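PDB 1VPB: putative modulator of DNA gyrase from Bacteroides thetaiotaomicron, which probably acts as a metallopeptidase, the activity generally assigned to the peptidase U62 (PmbA/TldD) family. Local coordinates for residues 65-70 against 83-88; 192-197 against 227-232; 257-262 against 389-394. All blocks are in the same frame, centred on the assembly; numbering follows the deposited sequence.

Contact 1: 65-70 against 83-88; sequences GGLSLS and NRLNRK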
loop_
_atom_site.group_PDB
_atom_site.type_symbol
_atom_site.label_atom_id
_atom_site.label_comp_id
_atom_site.label_asym_id
_atom_site.label_seq_id
_atom_site.Cartn_x
_atom_site.Cartn_y
_atom_site.Cartn_z
ATOM N N GLY A 65 7.357 -5.670 18.193
ATOM C CA GLY A 65 6.445 -6.139 19.211
ATOM C C GLY A 65 5.597 -4.988 19.651
ATOM O O GLY A 65 6.140 -3.872 19.783
ATOM N N GLY A 66 4.320 -5.228 19.869
ATOM C CA GLY A 66 3.469 -4.141 20.343
ATOM C C GLY A 66 2.213 -4.583 21.070
ATOM O O GLY A 66 1.973 -5.780 21.303
ATOM N N LEU A 67 1.412 -3.590 21.483
ATOM C CA LEU A 67 0.196 -3.800 22.226
ATOM C C LEU A 67 -0.901 -3.008 21.551
ATOM O O LEU A 67 -0.685 -1.840 21.263
ATOM C CB LEU A 67 0.368 -3.311 23.652
ATOM C CG LEU A 67 -0.397 -3.719 24.878
ATOM C CD1 LEU A 67 -0.376 -5.215 25.095
ATOM C CD2 LEU A 67 0.279 -3.060 26.108
ATOM N N SER A 68 -2.029 -3.642 21.290
ATOM C CA SER A 68 -3.221 -2.997 20.650
ATOM C C SER A 68 -4.353 -3.189 21.602
ATOM O O SER A 68 -4.505 -4.248 22.200
ATOM C CB SER A 68 -3.527 -3.678 19.321
ATOM O OG SER A 68 -2.519 -3.267 18.432
ATOM N N LEU A 69 -5.183 -2.148 21.792
ATOM C CA LEU A 69 -6.371 -2.325 22.646
ATOM C C LEU A 69 -7.602 -1.829 21.930
ATOM O O LEU A 69 -7.541 -0.852 21.182
ATOM C CB LEU A 69 -6.221 -1.505 23.946
ATOM C CG LEU A 69 -5.169 -1.934 24.966
ATOM C CD1 LEU A 69 -3.849 -1.317 24.629
ATOM C CD2 LEU A 69 -5.537 -1.535 26.335
ATOM N N SER A 70 -8.740 -2.494 22.177
ATOM C CA SER A 70 -10.053 -2.047 21.737
ATOM C C SER A 70 -10.699 -1.613 23.050
ATOM O O SER A 70 -10.723 -2.359 24.014
ATOM C CB SER A 70 -10.897 -3.134 21.149
ATOM O OG SER A 70 -10.314 -3.644 19.938
ATOM N N ASN A 83 3.915 0.622 20.540
ATOM C CA ASN A 83 5.028 -0.263 20.794
ATOM C C ASN A 83 5.934 0.303 21.831
ATOM O O ASN A 83 7.074 -0.137 21.938
ATOM C CB ASN A 83 5.755 -0.602 19.510
ATOM C CG ASN A 83 6.312 0.615 18.789
ATOM O OD1 ASN A 83 6.657 1.622 19.413
ATOM N ND2 ASN A 83 6.508 0.474 17.463
ATOM N N ARG A 84 5.457 1.317 22.558
ATOM C CA ARG A 84 6.210 1.980 23.582
ATOM C C ARG A 84 5.661 1.507 24.908
ATOM O O ARG A 84 4.665 2.038 25.391
ATOM C CB ARG A 84 6.118 3.516 23.476
ATOM C CG ARG A 84 6.598 4.069 22.178
ATOM C CD ARG A 84 6.406 5.584 22.045
ATOM N NE ARG A 84 7.360 6.380 22.776
ATOM C CZ ARG A 84 8.558 6.718 22.322
ATOM N NH1 ARG A 84 8.990 6.255 21.163
ATOM N NH2 ARG A 84 9.363 7.468 23.046
ATOM N N LEU A 85 6.348 0.538 25.515
ATOM C CA LEU A 85 5.753 -0.318 26.542
ATOM C C LEU A 85 6.180 -0.137 27.988
ATOM O O LEU A 85 5.862 -0.998 28.796
ATOM C CB LEU A 85 5.948 -1.779 26.148
ATOM C CG LEU A 85 5.428 -2.134 24.755
ATOM C CD1 LEU A 85 5.487 -3.625 24.471
ATOM C CD2 LEU A 85 3.995 -1.623 24.530
ATOM N N ASN A 86 6.839 0.964 28.336
ATOM C CA ASN A 86 7.097 1.262 29.732
ATOM C C ASN A 86 5.747 1.568 30.354
ATOM O O ASN A 86 4.896 2.218 29.727
ATOM C CB ASN A 86 8.065 2.435 29.926
ATOM N N ARG A 87 5.519 1.069 31.563
ATOM C CA ARG A 87 4.188 1.178 32.148
ATOM C C ARG A 87 3.804 2.673 32.357
ATOM O O ARG A 87 2.666 3.055 32.097
ATOM C CB ARG A 87 4.055 0.281 33.401
ATOM C CG ARG A 87 3.952 -1.234 33.049
ATOM C CD ARG A 87 3.724 -2.201 34.243
ATOM N NE ARG A 87 3.918 -3.615 33.850
ATOM C CZ ARG A 87 3.510 -4.699 34.540
ATOM N NH1 ARG A 87 2.856 -4.585 35.694
ATOM N NH2 ARG A 87 3.756 -5.921 34.061
ATOM N N LYS A 88 4.760 3.536 32.698
ATOM C CA LYS A 88 4.436 4.961 32.889
ATOM C C LYS A 88 3.874 5.630 31.622
ATOM O O LYS A 88 2.865 6.382 31.679
ATOM C CB LYS A 88 5.655 5.757 33.383
#
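Leu85 carries its CG beside its own backbone N (chi1 -54°), and together with an extended chi2 this brings CD2 to Leu67, whose CG is anti to the backbone N (chi1 -157°). The two leucines meet at a single point, Leu67 CB to Leu85 CD2 at 4.1 Å, so branch touches stem rather than branch meeting branch. Both also reach Leu90 on helix 87-101, and helix 16-31 adds Ala25 against Leu67 and Leu21 against Leu85. Leu67 thus packs beneath helices 16-31 and 87-101 on the six-stranded antiparallel sheet.

Farther from the hairpin turn, where strand 76-82 has ended, the backbones approach. The CA atoms of Gly66 and Asn83 lie 4.2 Å apart, with no side chain on the glycine to intervene, and Gly65 O sits 3.3 Å from Asn83 CB. The pairing with strand 58-73, still present between Leu67 and Thr82, gives way to a loop leading into helix 87-101.

The amide of Asn83 works across the dimer: its OD1 accepts a hydrogen bond from Gly65 N of the second subunit, and the reciprocal bond forms too. Between the segments the contact is van der Waals, with one carbonyl oxygen against a CB, while the Asn83 amide oxygen is used between subunits.

Contact 2: 192-197 against 227-232; sequences LSADIT and QKALER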
loop_
_atom_site.group_PDB
_atom_site.type_symbol
_atom_site.label_atom_id
_atom_site.label_comp_id
_atom_site.label_asym_id
_atom_site.label_seq_id
_atom_site.Cartn_x
_atom_site.Cartn_y
_atom_site.Cartn_z
ATOM N N LEU A 192 10.337 -18.462 -1.255
ATOM C CA LEU A 192 11.344 -18.220 -2.262
ATOM C C LEU A 192 10.644 -17.844 -3.540
ATOM O O LEU A 192 9.600 -18.399 -3.879
ATOM C CB LEU A 192 12.198 -19.464 -2.521
ATOM C CG LEU A 192 13.284 -19.830 -1.502
ATOM C CD1 LEU A 192 13.677 -21.326 -1.699
ATOM C CD2 LEU A 192 14.468 -18.938 -1.662
ATOM N N SER A 193 11.215 -16.915 -4.269
ATOM C CA SER A 193 10.619 -16.471 -5.506
ATOM C C SER A 193 11.653 -16.108 -6.553
ATOM O O SER A 193 12.842 -15.881 -6.281
ATOM C CB SER A 193 9.664 -15.289 -5.264
ATOM O OG SER A 193 10.386 -14.122 -4.986
ATOM N N ALA A 194 11.194 -16.135 -7.797
ATOM C CA ALA A 194 11.948 -15.602 -8.938
ATOM C C ALA A 194 11.078 -14.659 -9.743
ATOM O O ALA A 194 9.883 -14.862 -9.849
ATOM C CB ALA A 194 12.432 -16.707 -9.873
ATOM N N ASP A 195 11.710 -13.667 -10.354
ATOM C CA ASP A 195 11.024 -12.805 -11.315
ATOM C C ASP A 195 11.996 -12.531 -12.461
ATOM O O ASP A 195 13.179 -12.210 -12.248
ATOM C CB ASP A 195 10.492 -11.533 -10.648
ATOM C CG ASP A 195 11.575 -10.684 -10.095
ATOM O OD1 ASP A 195 12.240 -10.013 -10.920
ATOM O OD2 ASP A 195 11.852 -10.611 -8.876
ATOM N N ILE A 196 11.516 -12.699 -13.683
ATOM C CA ILE A 196 12.374 -12.649 -14.837
ATOM C C ILE A 196 11.740 -11.763 -15.880
ATOM O O ILE A 196 10.558 -11.867 -16.109
ATOM C CB ILE A 196 12.545 -14.060 -15.434
ATOM C CG1 ILE A 196 13.142 -14.983 -14.377
ATOM C CG2 ILE A 196 13.395 -14.000 -16.712
ATOM C CD1 ILE A 196 13.393 -16.400 -14.818
ATOM N N THR A 197 12.552 -10.911 -16.484
ATOM C CA THR A 197 12.128 -10.021 -17.546
ATOM C C THR A 197 12.922 -10.334 -18.802
ATOM O O THR A 197 14.130 -10.590 -18.739
ATOM C CB THR A 197 12.343 -8.583 -17.102
ATOM O OG1 THR A 197 11.392 -8.273 -16.063
ATOM C CG2 THR A 197 12.045 -7.605 -18.227
ATOM N N GLN A 227 13.614 -21.891 -12.929
ATOM C CA GLN A 227 13.216 -22.602 -14.120
ATOM C C GLN A 227 11.772 -22.300 -14.529
ATOM O O GLN A 227 11.519 -21.908 -15.671
ATOM C CB GLN A 227 13.393 -24.092 -13.902
ATOM C CG GLN A 227 13.282 -24.897 -15.188
ATOM C CD GLN A 227 13.144 -26.373 -14.917
ATOM O OE1 GLN A 227 13.698 -26.887 -13.940
ATOM N NE2 GLN A 227 12.407 -27.066 -15.779
ATOM N N LYS A 228 10.834 -22.473 -13.605
ATOM C CA LYS A 228 9.425 -22.194 -13.868
ATOM C C LYS A 228 9.148 -20.761 -14.277
ATOM O O LYS A 228 8.367 -20.523 -15.200
ATOM C CB LYS A 228 8.558 -22.532 -12.653
ATOM C CG LYS A 228 8.298 -24.046 -12.506
ATOM C CD LYS A 228 7.480 -24.344 -11.242
ATOM C CE LYS A 228 7.468 -25.829 -10.831
ATOM N NZ LYS A 228 8.798 -26.327 -10.382
ATOM N N ALA A 229 9.808 -19.794 -13.636
ATOM C CA ALA A 229 9.613 -18.391 -14.033
ATOM C C ALA A 229 10.084 -18.155 -15.457
ATOM O O ALA A 229 9.468 -17.388 -16.195
ATOM C CB ALA A 229 10.358 -17.437 -13.074
ATOM N N LEU A 230 11.205 -18.784 -15.815
ATOM C CA LEU A 230 11.733 -18.605 -17.160
ATOM C C LEU A 230 10.761 -19.184 -18.191
ATOM O O LEU A 230 10.465 -18.562 -19.219
ATOM C CB LEU A 230 13.115 -19.247 -17.294
ATOM C CG LEU A 230 13.717 -19.128 -18.691
ATOM C CD1 LEU A 230 13.784 -17.680 -19.129
ATOM C CD2 LEU A 230 15.080 -19.783 -18.763
ATOM N N GLU A 231 10.286 -20.390 -17.918
ATOM C CA GLU A 231 9.308 -21.056 -18.795
ATOM C C GLU A 231 8.044 -20.197 -18.962
ATOM O O GLU A 231 7.560 -20.030 -20.066
ATOM C CB GLU A 231 8.970 -22.458 -18.261
ATOM C CG GLU A 231 10.168 -23.411 -18.241
ATOM C CD GLU A 231 9.937 -24.684 -17.404
ATOM O OE1 GLU A 231 8.918 -24.760 -16.651
ATOM O OE2 GLU A 231 10.800 -25.614 -17.494
ATOM N N ARG A 232 7.562 -19.617 -17.883
ATOM C CA ARG A 232 6.382 -18.748 -17.892
ATOM C C ARG A 232 6.554 -17.455 -18.673
ATOM O O ARG A 232 5.624 -16.988 -19.352
ATOM C CB ARG A 232 5.972 -18.394 -16.480
ATOM C CG ARG A 232 5.288 -19.532 -15.812
ATOM C CD ARG A 232 5.330 -19.463 -14.310
ATOM N NE ARG A 232 4.546 -18.357 -13.772
ATOM C CZ ARG A 232 3.215 -18.375 -13.660
ATOM N NH1 ARG A 232 2.501 -19.400 -14.144
ATOM N NH2 ARG A 232 2.599 -17.345 -13.093
#
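Apolar contacts make up the whole of the meeting between Ala194 and Ile196 on strand 181-198 and Ala229 and Leu230 on helix 225-234. Strand alternation puts Ala194 and Ile196 on the helix side, with Asp195 between them pointing away. Methyl meets methyl where Ala194 CB lies 3.9 Å from Ala229 CB, and the same helix methyl is 3.7 Å from Ile196 CD1, so Ala229 fits against two successive inward residues of the strand. Ile196 reaches furthest. Its chain is extended at chi2 (-179°), which carries CD1 across to the helix backbone, 3.4 Å from Leu230 N and 3.8 Å from Leu230 CB. Leu230 offers its stem here; its side chain also packs on Ile159 and Lys155.

The two alanines permit a close approach: the segment axes come within 7.6 Å of each other, and the helix runs nearly along the strand, their directions 31° apart. This is a helix laid on one face of the long antiparallel sheet, with Ile225 and Val233 of the same helix extending the apolar seam to Ala194 and Ile196 respectively.

Polar interactions lie outside the apolar seam. On the helix, Gln227 NE2 gives a hydrogen bond of 2.8 Å to Glu231 OE2, one turn on, meeting the syn side of the carboxylate at 33° out of its plane. Arg232 NE bonds to Tyr209 O on the neighbouring edge strand 207-214. On the face turned away from the helix, Asp195 OD1 forms a salt bridge with Arg52.

With alanine on both sides and a methyl against the helix backbone, close approach and shape are what hold the helix to the sheet, while Asp195, Gln227, Glu231 and Arg232 find polar partners beyond the seam.

Contact 3: 257-262 against 389-394; sequences SRLLSP and FSYGIE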
loop_
_atom_site.group_PDB
_atom_site.type_symbol
_atom_site.label_atom_id
_atom_site.label_comp_id
_atom_site.label_asym_id
_atom_site.label_seq_id
_atom_site.Cartn_x
_atom_site.Cartn_y
_atom_site.Cartn_z
ATOM N N SER A 257 -8.136 -18.849 -7.727
ATOM C CA SER A 257 -8.604 -18.165 -6.523
ATOM C C SER A 257 -9.108 -16.752 -6.828
ATOM O O SER A 257 -10.019 -16.247 -6.129
ATOM C CB SER A 257 -7.507 -18.103 -5.468
ATOM O OG SER A 257 -7.131 -19.439 -5.113
ATOM N N ARG A 258 -8.525 -16.120 -7.824
ATOM C CA ARG A 258 -8.900 -14.761 -8.257
ATOM C C ARG A 258 -10.394 -14.598 -8.571
ATOM O O ARG A 258 -11.027 -13.644 -8.113
ATOM C CB ARG A 258 -8.062 -14.313 -9.473
ATOM C CG ARG A 258 -8.063 -12.758 -9.734
ATOM C CD ARG A 258 -9.179 -12.113 -10.635
ATOM N NE ARG A 258 -9.529 -10.768 -10.136
ATOM C CZ ARG A 258 -9.223 -9.594 -10.706
ATOM N NH1 ARG A 258 -8.540 -9.483 -11.855
ATOM N NH2 ARG A 258 -9.616 -8.486 -10.086
ATOM N N LEU A 259 -10.965 -15.520 -9.348
ATOM C CA LEU A 259 -12.396 -15.450 -9.650
ATOM C C LEU A 259 -13.312 -15.774 -8.452
ATOM O O LEU A 259 -14.492 -15.374 -8.447
ATOM C CB LEU A 259 -12.704 -16.383 -10.830
ATOM C CG LEU A 259 -12.078 -15.960 -12.147
ATOM C CD1 LEU A 259 -12.248 -17.086 -13.176
ATOM C CD2 LEU A 259 -12.739 -14.651 -12.614
ATOM N N LEU A 260 -12.793 -16.504 -7.456
ATOM C CA LEU A 260 -13.539 -16.863 -6.290
ATOM C C LEU A 260 -13.571 -15.742 -5.274
ATOM O O LEU A 260 -14.555 -15.541 -4.549
ATOM C CB LEU A 260 -12.928 -18.092 -5.607
ATOM C CG LEU A 260 -13.712 -18.652 -4.445
ATOM C CD1 LEU A 260 -15.105 -19.117 -4.816
ATOM C CD2 LEU A 260 -12.941 -19.828 -3.860
ATOM N N SER A 261 -12.481 -14.997 -5.253
ATOM C CA SER A 261 -12.295 -13.920 -4.268
ATOM C C SER A 261 -13.497 -12.956 -4.138
ATOM O O SER A 261 -13.955 -12.741 -3.041
ATOM C CB SER A 261 -11.022 -13.131 -4.601
ATOM O OG SER A 261 -10.798 -12.213 -3.572
ATOM N N PRO A 262 -14.035 -12.406 -5.225
ATOM C CA PRO A 262 -15.184 -11.516 -5.088
ATOM C C PRO A 262 -16.437 -12.167 -4.572
ATOM O O PRO A 262 -17.282 -11.492 -3.978
ATOM C CB PRO A 262 -15.375 -10.951 -6.481
ATOM C CG PRO A 262 -14.621 -11.784 -7.382
ATOM C CD PRO A 262 -13.550 -12.463 -6.619
ATOM N N PHE A 389 -18.724 -8.275 -13.967
ATOM C CA PHE A 389 -17.256 -8.235 -13.955
ATOM C C PHE A 389 -16.682 -8.028 -15.339
ATOM O O PHE A 389 -17.320 -8.328 -16.358
ATOM C CB PHE A 389 -16.649 -9.499 -13.300
ATOM C CG PHE A 389 -16.760 -10.739 -14.145
ATOM C CD1 PHE A 389 -15.830 -11.003 -15.162
ATOM C CD2 PHE A 389 -17.812 -11.626 -13.951
ATOM C CE1 PHE A 389 -15.967 -12.138 -15.986
ATOM C CE2 PHE A 389 -17.943 -12.760 -14.738
ATOM C CZ PHE A 389 -17.052 -13.019 -15.772
ATOM N N SER A 390 -15.465 -7.494 -15.362
ATOM C CA SER A 390 -14.675 -7.398 -16.582
ATOM C C SER A 390 -13.221 -7.461 -16.153
ATOM O O SER A 390 -12.765 -6.629 -15.345
ATOM C CB SER A 390 -14.956 -6.086 -17.319
ATOM O OG SER A 390 -14.163 -5.977 -18.493
ATOM N N TYR A 391 -12.487 -8.451 -16.639
ATOM C CA TYR A 391 -11.081 -8.555 -16.255
ATOM C C TYR A 391 -10.208 -8.752 -17.449
ATOM O O TYR A 391 -10.594 -9.401 -18.413
ATOM C CB TYR A 391 -10.810 -9.715 -15.305
ATOM C CG TYR A 391 -11.623 -9.751 -14.049
ATOM C CD1 TYR A 391 -11.509 -8.753 -13.070
ATOM C CD2 TYR A 391 -12.425 -10.845 -13.775
ATOM C CE1 TYR A 391 -12.250 -8.835 -11.903
ATOM C CE2 TYR A 391 -13.146 -10.922 -12.636
ATOM C CZ TYR A 391 -13.069 -9.935 -11.700
ATOM O OH TYR A 391 -13.805 -10.075 -10.567
ATOM N N GLY A 392 -8.998 -8.212 -17.384
ATOM C CA GLY A 392 -8.058 -8.459 -18.454
ATOM C C GLY A 392 -7.433 -9.822 -18.259
ATOM O O GLY A 392 -7.101 -10.201 -17.138
ATOM N N ILE A 393 -7.247 -10.536 -19.361
ATOM C CA ILE A 393 -6.631 -11.849 -19.327
ATOM C C ILE A 393 -5.486 -12.011 -20.345
ATOM O O ILE A 393 -5.397 -11.332 -21.360
ATOM C CB ILE A 393 -7.701 -12.969 -19.528
ATOM C CG1 ILE A 393 -8.296 -12.928 -20.939
ATOM C CG2 ILE A 393 -8.774 -12.864 -18.439
ATOM C CD1 ILE A 393 -7.647 -13.942 -21.931
ATOM N N GLU A 394 -4.615 -12.937 -20.003
ATOM C CA GLU A 394 -3.665 -13.494 -20.912
ATOM C C GLU A 394 -3.583 -15.013 -20.718
ATOM O O GLU A 394 -3.994 -15.550 -19.677
ATOM C CB GLU A 394 -2.311 -12.827 -20.671
ATOM C CG GLU A 394 -1.634 -13.170 -19.356
ATOM C CD GLU A 394 -0.222 -12.590 -19.295
ATOM O OE1 GLU A 394 0.723 -13.186 -19.876
ATOM O OE2 GLU A 394 -0.077 -11.526 -18.677
#
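Arg258 and Tyr391 meet flat against flat. The guanidinium lies over one face of the ring, centres 3.8 Å apart and planes inclined by 30°, and it is shifted toward the rim, so that NH2 comes 3.2 Å from Tyr391 CE1 and NH1 3.3 Å from Tyr391 CD1. The pair is an off-centre cation-pi stack: CZ stands 33° off the ring normal. Leu259 CD2 comes in obliquely, 3.8 Å from Tyr391 CE2, and at the far end Pro262 CG touches the phenol oxygen, Tyr391 OH, at 3.7 Å.

One tyrosine thus bridges the gap between helix 256-265 and strand 388-399 of the mixed sheet in the C-terminal domain, whose segment axes remain 11.6 Å apart and run roughly antiparallel.

Behind these contacts, the arginine leaves its helix with CG anti to the backbone N (chi1 -162°) and then bends at chi2 and chi3, which lays its end over the ring. Phe377 on strand 370-378 is a second cation-pi partner for Arg258 and also packs on Leu259. Val412 and Asn382, on adjoining strands, also touch Tyr391, while Trp420 of helix 416-421 holds the helix backbone by a hydrogen bond from NE1 to Leu259 O.

How the contacts relate
From the N terminus, contact 1 comes first and closes the shortest loop: a hairpin, strands 58-73 and 76-82, is brought round to the start of helix 87-101 beside the dimer partner. Contact 2 follows, joining strand 181-198 to helix 225-234 after an excursion through strand 207-214. Contact 3 closes the longest loop, 126 residues, within the C-terminal domain. The three loops run in series, with none nested or crossed. Contacts 1 and 2 sit on the same six-stranded sheet, centres 42 Å apart, whereas contact 3 belongs to a separate mixed sheet and approaches contact 2 to about 6 Å between nearest atoms.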